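Long-range contact in urea carboxylase (Thermus thermophilus, PDB 3OEP), which is of unknown function but resembles KipI and KipA, has cyclophilin-like domains and is not the allophanate hydrolase it was once taken for: residues T440-G444 against V455-K460. Residues are numbered along the deposited sequence; the frame is centred on the assembly and turned at random.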
ATOM      1  N   THR A 440      -9.814   0.883  -0.214  1.00 13.03           N
ATOM      2  CA  THR A 440      -9.529   0.807   1.212  1.00 13.22           C
ATOM      3  C   THR A 440      -9.257   2.199   1.790  1.00 14.89           C
ATOM      4  O   THR A 440      -8.545   2.999   1.182  1.00 15.27           O
ATOM      5  CB  THR A 440      -8.317  -0.086   1.479  1.00 12.96           C
ATOM      6  OG1 THR A 440      -7.208   0.376   0.702  1.00 16.69           O
ATOM      7  CG2 THR A 440      -8.641  -1.531   1.100  1.00 13.43           C
ATOM      8  N   PRO A 441      -9.836   2.492   2.964  1.00 16.19           N
ATOM      9  CA  PRO A 441      -9.570   3.754   3.657  1.00 16.80           C
ATOM     10  C   PRO A 441      -8.393   3.623   4.616  1.00 16.04           C
ATOM     11  O   PRO A 441      -8.284   2.603   5.283  1.00 15.30           O
ATOM     12  CB  PRO A 441     -10.865   3.981   4.434  1.00 16.09           C
ATOM     13  CG  PRO A 441     -11.361   2.618   4.756  1.00 18.94           C
ATOM     14  CD  PRO A 441     -10.849   1.689   3.667  1.00 14.84           C
ATOM     15  N   LEU A 442      -7.523   4.632   4.686  1.00 18.15           N
ATOM     16  CA  LEU A 442      -6.406   4.612   5.639  1.00 18.67           C
ATOM     17  C   LEU A 442      -6.974   4.611   7.057  1.00 16.12           C
ATOM     18  O   LEU A 442      -7.832   5.430   7.382  1.00 18.99           O
ATOM     19  CB  LEU A 442      -5.481   5.816   5.434  1.00 20.04           C
ATOM     20  CG  LEU A 442      -4.165   5.845   6.216  1.00 24.11           C
ATOM     21  CD1 LEU A 442      -3.262   4.672   5.835  1.00 23.37           C
ATOM     22  CD2 LEU A 442      -3.443   7.171   5.983  1.00 25.81           C
ATOM     23  N   GLY A 443      -6.519   3.675   7.885  1.00 14.83           N
ATOM     24  CA  GLY A 443      -7.037   3.534   9.240  1.00 14.65           C
ATOM     25  C   GLY A 443      -8.278   2.666   9.315  1.00 12.84           C
ATOM     26  O   GLY A 443      -8.841   2.480  10.390  1.00 13.05           O
ATOM     27  N   GLY A 444      -8.704   2.114   8.180  1.00 13.21           N
ATOM     28  CA  GLY A 444      -9.842   1.201   8.171  1.00 13.41           C
ATOM     29  C   GLY A 444      -9.638   0.017   9.100  1.00 13.17           C
ATOM     30  O   GLY A 444      -8.571  -0.601   9.100  1.00 13.55           O
ATOM     31  N   VAL A 455      -6.188  -3.434  11.247  1.00 13.34           N
ATOM     32  CA  VAL A 455      -6.222  -1.993  11.014  1.00 12.83           C
ATOM     33  C   VAL A 455      -5.269  -1.699   9.850  1.00 12.83           C
ATOM     34  O   VAL A 455      -4.084  -2.016   9.927  1.00 12.92           O
ATOM     35  CB  VAL A 455      -5.800  -1.175  12.242  1.00 13.67           C
ATOM     36  CG1 VAL A 455      -6.018   0.311  11.976  1.00 14.69           C
ATOM     37  CG2 VAL A 455      -6.571  -1.619  13.481  1.00 14.80           C
ATOM     38  N   LEU A 456      -5.797  -1.105   8.786  1.00 12.75           N
ATOM     39  CA  LEU A 456      -5.059  -0.906   7.540  1.00 12.77           C
ATOM     40  C   LEU A 456      -4.205   0.354   7.595  1.00 12.60           C
ATOM     41  O   LEU A 456      -4.701   1.422   7.944  1.00 13.16           O
ATOM     42  CB  LEU A 456      -6.038  -0.800   6.370  1.00 12.99           C
ATOM     43  CG  LEU A 456      -6.987  -1.994   6.230  1.00 16.38           C
ATOM     44  CD1 LEU A 456      -8.026  -1.734   5.152  1.00 13.62           C
ATOM     45  CD2 LEU A 456      -6.219  -3.263   5.935  1.00 16.98           C
ATOM     46  N   LEU A 457      -2.930   0.221   7.239  1.00 12.01           N
ATOM     47  CA  LEU A 457      -1.977   1.335   7.299  1.00 11.68           C
ATOM     48  C   LEU A 457      -1.416   1.650   5.900  1.00 12.06           C
ATOM     49  O   LEU A 457      -1.960   1.190   4.890  1.00 12.12           O
ATOM     50  CB  LEU A 457      -0.870   1.030   8.325  1.00 12.93           C
ATOM     51  CG  LEU A 457      -1.305   0.735   9.767  1.00 13.47           C
ATOM     52  CD1 LEU A 457      -0.087   0.402  10.635  1.00 14.73           C
ATOM     53  CD2 LEU A 457      -2.089   1.893  10.376  1.00 12.47           C
ATOM     54  N   ALA A 458      -0.345   2.445   5.840  1.00 12.92           N
ATOM     55  CA  ALA A 458       0.136   3.038   4.588  1.00 13.24           C
ATOM     56  C   ALA A 458       0.425   2.079   3.433  1.00 13.71           C
ATOM     57  O   ALA A 458       0.279   2.470   2.280  1.00 15.04           O
ATOM     58  CB  ALA A 458       1.370   3.908   4.854  1.00 16.20           C
ATOM     59  N   ASP A 459       0.833   0.844   3.722  1.00 12.57           N
ATOM     60  CA  ASP A 459       1.154  -0.113   2.652  1.00 14.50           C
ATOM     61  C   ASP A 459       0.002  -1.077   2.371  1.00 12.60           C
ATOM     62  O   ASP A 459       0.186  -2.085   1.693  1.00 13.37           O
ATOM     63  CB  ASP A 459       2.440  -0.905   2.966  1.00 13.07           C
ATOM     64  CG  ASP A 459       3.719  -0.129   2.631  1.00 18.99           C
ATOM     65  OD1 ASP A 459       4.817  -0.725   2.721  1.00 18.68           O
ATOM     66  OD2 ASP A 459       3.638   1.063   2.277  1.00 18.37           O
ATOM     67  N   LYS A 460      -1.182  -0.762   2.892  1.00 13.24           N
ATOM     68  CA  LYS A 460      -2.387  -1.529   2.596  1.00 12.95           C
ATOM     69  C   LYS A 460      -2.604  -1.633   1.086  1.00 13.84           C
ATOM     70  O   LYS A 460      -2.243  -0.727   0.332  1.00 13.71           O
ATOM     71  CB  LYS A 460      -3.609  -0.860   3.224  1.00 12.91           C
ATOM     72  CG  LYS A 460      -3.978   0.470   2.566  1.00 14.07           C
ATOM     73  CD  LYS A 460      -5.032   1.224   3.356  1.00 14.64           C
ATOM     74  CE  LYS A 460      -5.290   2.597   2.759  1.00 16.68           C
ATOM     75  NZ  LYS A 460      -5.483   2.594   1.272  1.00 17.57           N
TER
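Lys460 NZ is held by two oxygens of Thr440, the hydroxyl OG1 at 2.9 Å and the backbone O at 3.1 Å. It sits above the plane of that carbonyl, 59° out of it, and so misses the lone pairs. The lysine chain runs extended past Thr440 in the opposite direction, which brings CE 3.6 Å from Leu442 N; the bend at its last torsion (chi4 47°) then turns NZ onto the two oxygens. Thr440 OG1 accepts from Lys460 NZ and gives its own proton to Gly461 O, in the residue after the lysine.

Farther along, the backbones pair through both the N and the O of Leu456. Its N donates to Gly444 O (2.8 Å), nearly straight at 166° and in the carbonyl plane; its O accepts from Gly443 N (2.9 Å), more bent. This is a G1 beta bulge, with Gly443 in position 1, Gly444 in position 2 and Leu456 opposite. It opens the pairing of strands 444-447 and 454-456, antiparallel neighbours in the seven-stranded sheet of a cyclophilin-like domain, within the family's subdomain A and B region. The type II turn from Pro441 to Gly444 supplies the bulge's positive-phi glycine; a type I turn from Leu457 to Lys460 leads out of the second strand.

Leu456 CD1 lies 4.0 Å from Thr440 CB, the two side chains crossing at about a right angle. Leu442 points its CG away from the backbone N, which sends CD1 over the Leu457-Ala458 peptide, 3.5 Å from Leu457 C. Leu477 of helix 477-480 touches the side chains of both Leu442 and Leu457.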